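Local coordinates for protein MdcC (Pseudomonas fluorescens, PDB 5VIT) that probably serves as the acyl carrier protein of malonate decarboxylase, holding acetyl and malonyl groups as thioesters on a CoA-derived prosthetic group during turnover, at residues F6-G11 / L40-Q45; V44-N49 / I75-A80. One frame throughout, in Å; residues are numbered along the deposited sequence.

From the N terminus, the chain runs out along strand 2-9, outermost in this chain's sheet, passes through strands 18-21 and 27-34, and returns along strand 39-46. There 40-45 pairs with 6-11, so contact 1 closes a loop with 28 residues between its segments, strands and turns without helix. The same strand runs on into contact 2, sharing V44 and Q45. After 44-49 the chain climbs through helix 52-62 and comes back as strand 71-78, where 75-80 closes the second loop, a beta-alpha-beta crossover. The two loops therefore follow one another, sharing strand 39-46. That strand is bonded antiparallel to 2-9 and parallel to 71-78, and I42 CG2 packs on I75 CD1 between the contacts.

Contact 1: residues F6-G11 / L40-Q45; sequences FEFPAG and LSIQVQ
Antiparallel pairing of strand 2-9, outermost in this chain's sheet, with strand 39-46 forms one margin of the mixed sheet in this acyl carrier protein, and contact 1 is its end near A10, just past the strand. F6 faces I42 and F8 faces L40, both as hydrogen-bonded pairs, with E7 and S41 the non-hydrogen-bonded pair between them. F6 N gives its hydrogen to I42 O at 2.7 Å, and I42 N answers to F6 O at 2.9 Å in a nearly straight bond (175° at the hydrogen). The second pair repeats the pattern, F8 N to L40 O at 2.9 Å and L40 N to F8 O at 2.8 Å. Between these rungs, E7 CA sends a C-H toward L40 O at 3.2 Å.

One face of the sheet carries the apolar side chains. F6 turns CG away from its carbonyl carbon (chi1 -57°), which carries the ring along strand 39-46: CD1 passes I42 O at the ring edge, and CE1 meets V44 CG2 at 3.9 Å. F8 adopts a similar rotamer, and its CD1 and CE1 both touch the I42 CD1 methyl, each at 4.1 Å. Past the strand end, A10 CB rests on L40 CB at 3.9 Å, carrying the packing into the segment that follows.

Helix 52-62 lies over this face. F59 meets F6 edge-to-face and also touches F8 and I42, W55 packs on F6, and F63 beyond the helix meets F8 edge-to-face. Toward the next strand of the sheet, L40 touches L71 and I73 of strand 71-78.

Contact 2: residues V44-N49 / I75-A80; sequences VQTSVN and IHDFGA
D77 bonds to T46 across the parallel strands 39-46 and 71-78, and its carboxylate also organises the turn that follows. D77 CB lies 3.7 Å from Q45 O. CG, swung anti to the backbone N (chi1 168°), brings OD2 alongside T46, whose OG1 donates to it at 2.6 Å on the anti side. OD2 also accepts from G79 N, which comes from above the carboxylate plane, making an Asx turn. OD1 takes A80 N at 2.9 Å on its syn side. Three donors thus fix the rotation of the carboxylate and would favour its charged form.

The backbones pair in parallel: Q45 N bonds to I75 O, D77 N to Q45 O at 2.7 Å, and S47 N to D77 O at 3.1 Å. On the face opposite D77, Q45 OE1 sits at the edge of the H76 ring, 3.4 Å from CD2, while H76 ND1 is bonded to E29. Beyond the strands, V48 CG2 touches G79 CA at 3.8 Å.

Strands 39-46 and 71-78 are joined through helix 52-62, a beta-alpha-beta unit, and W55 of that helix packs on V44, T46 and D77. L28 of strand 27-34, the next strand beyond 71-78, touches I75 and D77.

Contact 1: residues F6-G11 / L40-Q45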
# COMPACT_ATOMS: atom_id res chain seq x y z
N PHE B 6 -2.98 24.01 17.13
CA PHE B 6 -2.28 23.84 15.87
C PHE B 6 -2.96 24.68 14.82
O PHE B 6 -4.14 24.99 14.94
CB PHE B 6 -2.27 22.37 15.43
CG PHE B 6 -1.67 21.44 16.44
CD1 PHE B 6 -2.43 20.98 17.51
CD2 PHE B 6 -0.36 21.03 16.33
CE1 PHE B 6 -1.88 20.15 18.45
CE2 PHE B 6 0.19 20.18 17.27
CZ PHE B 6 -0.58 19.73 18.33
N GLU B 7 -2.22 25.05 13.80
CA GLU B 7 -2.79 25.82 12.71
C GLU B 7 -2.15 25.44 11.39
O GLU B 7 -0.94 25.19 11.30
CB GLU B 7 -2.65 27.32 13.00
CG GLU B 7 -3.26 28.19 11.93
CD GLU B 7 -3.27 29.65 12.33
OE1 GLU B 7 -3.09 30.51 11.43
OE2 GLU B 7 -3.47 29.93 13.53
N PHE B 8 -2.97 25.37 10.35
CA PHE B 8 -2.51 24.90 9.07
C PHE B 8 -3.13 25.71 7.98
O PHE B 8 -4.22 26.26 8.17
CB PHE B 8 -2.83 23.41 8.89
CG PHE B 8 -2.07 22.52 9.82
CD1 PHE B 8 -2.63 22.10 11.01
CD2 PHE B 8 -0.77 22.15 9.51
CE1 PHE B 8 -1.91 21.31 11.87
CE2 PHE B 8 -0.05 21.36 10.38
CZ PHE B 8 -0.62 20.94 11.56
N PRO B 9 -2.43 25.81 6.84
CA PRO B 9 -3.00 26.46 5.66
C PRO B 9 -4.19 25.66 5.15
O PRO B 9 -4.11 24.44 5.05
CB PRO B 9 -1.84 26.45 4.65
CG PRO B 9 -0.98 25.31 5.09
CD PRO B 9 -1.07 25.32 6.59
N ALA B 10 -5.29 26.35 4.84
CA ALA B 10 -6.49 25.67 4.36
C ALA B 10 -7.14 26.46 3.23
O ALA B 10 -6.68 27.54 2.86
CB ALA B 10 -7.47 25.45 5.50
N GLY B 11 -8.20 25.92 2.66
CA GLY B 11 -8.89 26.55 1.56
C GLY B 11 -10.10 27.32 2.04
O GLY B 11 -10.01 28.08 3.01
N LEU B 40 -6.88 26.54 9.05
CA LEU B 40 -7.45 25.43 9.79
C LEU B 40 -6.91 25.49 11.21
O LEU B 40 -5.71 25.31 11.41
CB LEU B 40 -7.10 24.10 9.15
CG LEU B 40 -7.52 22.84 9.90
CD1 LEU B 40 -9.00 22.55 9.70
CD2 LEU B 40 -6.69 21.67 9.44
N SER B 41 -7.80 25.74 12.17
CA SER B 41 -7.40 25.86 13.57
C SER B 41 -7.80 24.62 14.35
O SER B 41 -8.96 24.23 14.35
CB SER B 41 -8.04 27.10 14.23
OG SER B 41 -7.47 28.29 13.72
N ILE B 42 -6.83 24.00 15.02
CA ILE B 42 -7.09 22.77 15.76
C ILE B 42 -6.69 22.93 17.22
O ILE B 42 -5.57 23.33 17.53
CB ILE B 42 -6.32 21.57 15.16
CG1 ILE B 42 -6.70 21.36 13.69
CG2 ILE B 42 -6.58 20.32 16.00
CD1 ILE B 42 -5.79 20.40 12.94
N GLN B 43 -7.63 22.61 18.09
CA GLN B 43 -7.40 22.56 19.52
C GLN B 43 -7.44 21.11 19.97
O GLN B 43 -8.38 20.39 19.64
CB GLN B 43 -8.45 23.38 20.26
CG GLN B 43 -8.18 23.57 21.71
CD GLN B 43 -7.47 24.87 21.98
OE1 GLN B 43 -6.93 25.51 21.06
NE2 GLN B 43 -7.50 25.30 23.24
N VAL B 44 -6.42 20.67 20.70
CA VAL B 44 -6.38 19.31 21.22
C VAL B 44 -6.28 19.32 22.74
O VAL B 44 -5.41 19.98 23.31
CB VAL B 44 -5.18 18.47 20.67
CG1 VAL B 44 -5.12 17.10 21.35
CG2 VAL B 44 -5.26 18.32 19.17
N GLN B 45 -7.19 18.60 23.38
CA GLN B 45 -7.06 18.32 24.80
C GLN B 45 -6.85 16.83 24.93
O GLN B 45 -7.67 16.03 24.44
CB GLN B 45 -8.30 18.77 25.56
CG GLN B 45 -8.01 19.76 26.63
CD GLN B 45 -9.26 20.46 27.12
OE1 GLN B 45 -10.37 20.19 26.64
NE2 GLN B 45 -9.10 21.37 28.07

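Contact 2: residues V44-N49 / I75-A80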
# COMPACT_ATOMS: atom_id res chain seq x y z
N VAL B 44 -6.42 20.67 20.70
CA VAL B 44 -6.38 19.31 21.22
C VAL B 44 -6.28 19.32 22.74
O VAL B 44 -5.41 19.98 23.31
CB VAL B 44 -5.18 18.47 20.67
CG1 VAL B 44 -5.12 17.10 21.35
CG2 VAL B 44 -5.26 18.32 19.17
N GLN B 45 -7.19 18.60 23.38
CA GLN B 45 -7.06 18.32 24.80
C GLN B 45 -6.85 16.83 24.93
O GLN B 45 -7.67 16.03 24.44
CB GLN B 45 -8.30 18.77 25.56
CG GLN B 45 -8.01 19.76 26.63
CD GLN B 45 -9.26 20.46 27.12
OE1 GLN B 45 -10.37 20.19 26.64
NE2 GLN B 45 -9.10 21.37 28.07
N THR B 46 -5.74 16.44 25.55
CA THR B 46 -5.36 15.03 25.58
C THR B 46 -4.90 14.64 26.98
O THR B 46 -4.31 15.44 27.68
CB THR B 46 -4.25 14.70 24.50
OG1 THR B 46 -3.98 13.30 24.49
CG2 THR B 46 -2.96 15.46 24.80
N SER B 47 -5.19 13.41 27.37
CA SER B 47 -4.75 12.87 28.65
C SER B 47 -3.26 12.53 28.67
O SER B 47 -2.66 12.39 29.74
CB SER B 47 -5.55 11.61 28.97
OG SER B 47 -5.48 10.70 27.89
N VAL B 48 -2.68 12.36 27.49
CA VAL B 48 -1.28 11.97 27.34
C VAL B 48 -0.34 13.18 27.32
O VAL B 48 -0.37 14.00 26.39
CB VAL B 48 -1.07 11.18 26.05
CG1 VAL B 48 0.35 10.58 26.03
CG2 VAL B 48 -2.13 10.10 25.90
N ASN B 49 0.51 13.29 28.34
CA ASN B 49 1.44 14.41 28.46
C ASN B 49 2.64 14.25 27.53
O ASN B 49 3.05 13.13 27.25
CB ASN B 49 1.94 14.54 29.90
CG ASN B 49 0.83 14.83 30.88
OD1 ASN B 49 0.05 15.77 30.71
ND2 ASN B 49 0.74 14.01 31.92
N ILE B 75 -10.67 18.78 19.52
CA ILE B 75 -10.42 17.39 19.81
C ILE B 75 -10.35 17.17 21.32
O ILE B 75 -9.69 17.93 22.02
CB ILE B 75 -9.12 16.91 19.14
CG1 ILE B 75 -9.29 16.85 17.63
CG2 ILE B 75 -8.69 15.56 19.70
CD1 ILE B 75 -8.02 16.59 16.89
N HIS B 76 -11.04 16.14 21.80
CA HIS B 76 -10.93 15.71 23.19
C HIS B 76 -10.50 14.27 23.19
O HIS B 76 -11.29 13.38 22.87
CB HIS B 76 -12.26 15.89 23.95
CG HIS B 76 -12.78 17.30 23.93
ND1 HIS B 76 -14.03 17.63 23.46
CD2 HIS B 76 -12.20 18.47 24.31
CE1 HIS B 76 -14.21 18.93 23.55
NE2 HIS B 76 -13.11 19.47 24.06
N ASP B 77 -9.23 14.06 23.51
CA ASP B 77 -8.62 12.74 23.45
C ASP B 77 -8.29 12.13 24.82
O ASP B 77 -7.67 12.77 25.67
CB ASP B 77 -7.33 12.79 22.62
CG ASP B 77 -6.52 11.53 22.77
OD1 ASP B 77 -6.86 10.55 22.09
OD2 ASP B 77 -5.57 11.50 23.58
N PHE B 78 -8.70 10.88 24.99
CA PHE B 78 -8.42 10.11 26.20
C PHE B 78 -7.46 8.96 25.82
O PHE B 78 -7.76 7.78 26.05
CB PHE B 78 -9.74 9.59 26.81
CG PHE B 78 -9.63 9.06 28.23
CD1 PHE B 78 -8.41 8.99 28.89
CD2 PHE B 78 -10.78 8.63 28.89
CE1 PHE B 78 -8.33 8.50 30.19
CE2 PHE B 78 -10.71 8.12 30.19
CZ PHE B 78 -9.48 8.06 30.84
N GLY B 79 -6.34 9.30 25.21
CA GLY B 79 -5.29 8.31 24.96
C GLY B 79 -5.48 7.36 23.78
O GLY B 79 -5.01 6.23 23.81
N ALA B 80 -6.15 7.82 22.74
CA ALA B 80 -6.27 7.04 21.52
C ALA B 80 -4.89 6.84 20.89
O ALA B 80 -4.02 7.69 21.02
CB ALA B 80 -7.21 7.73 20.55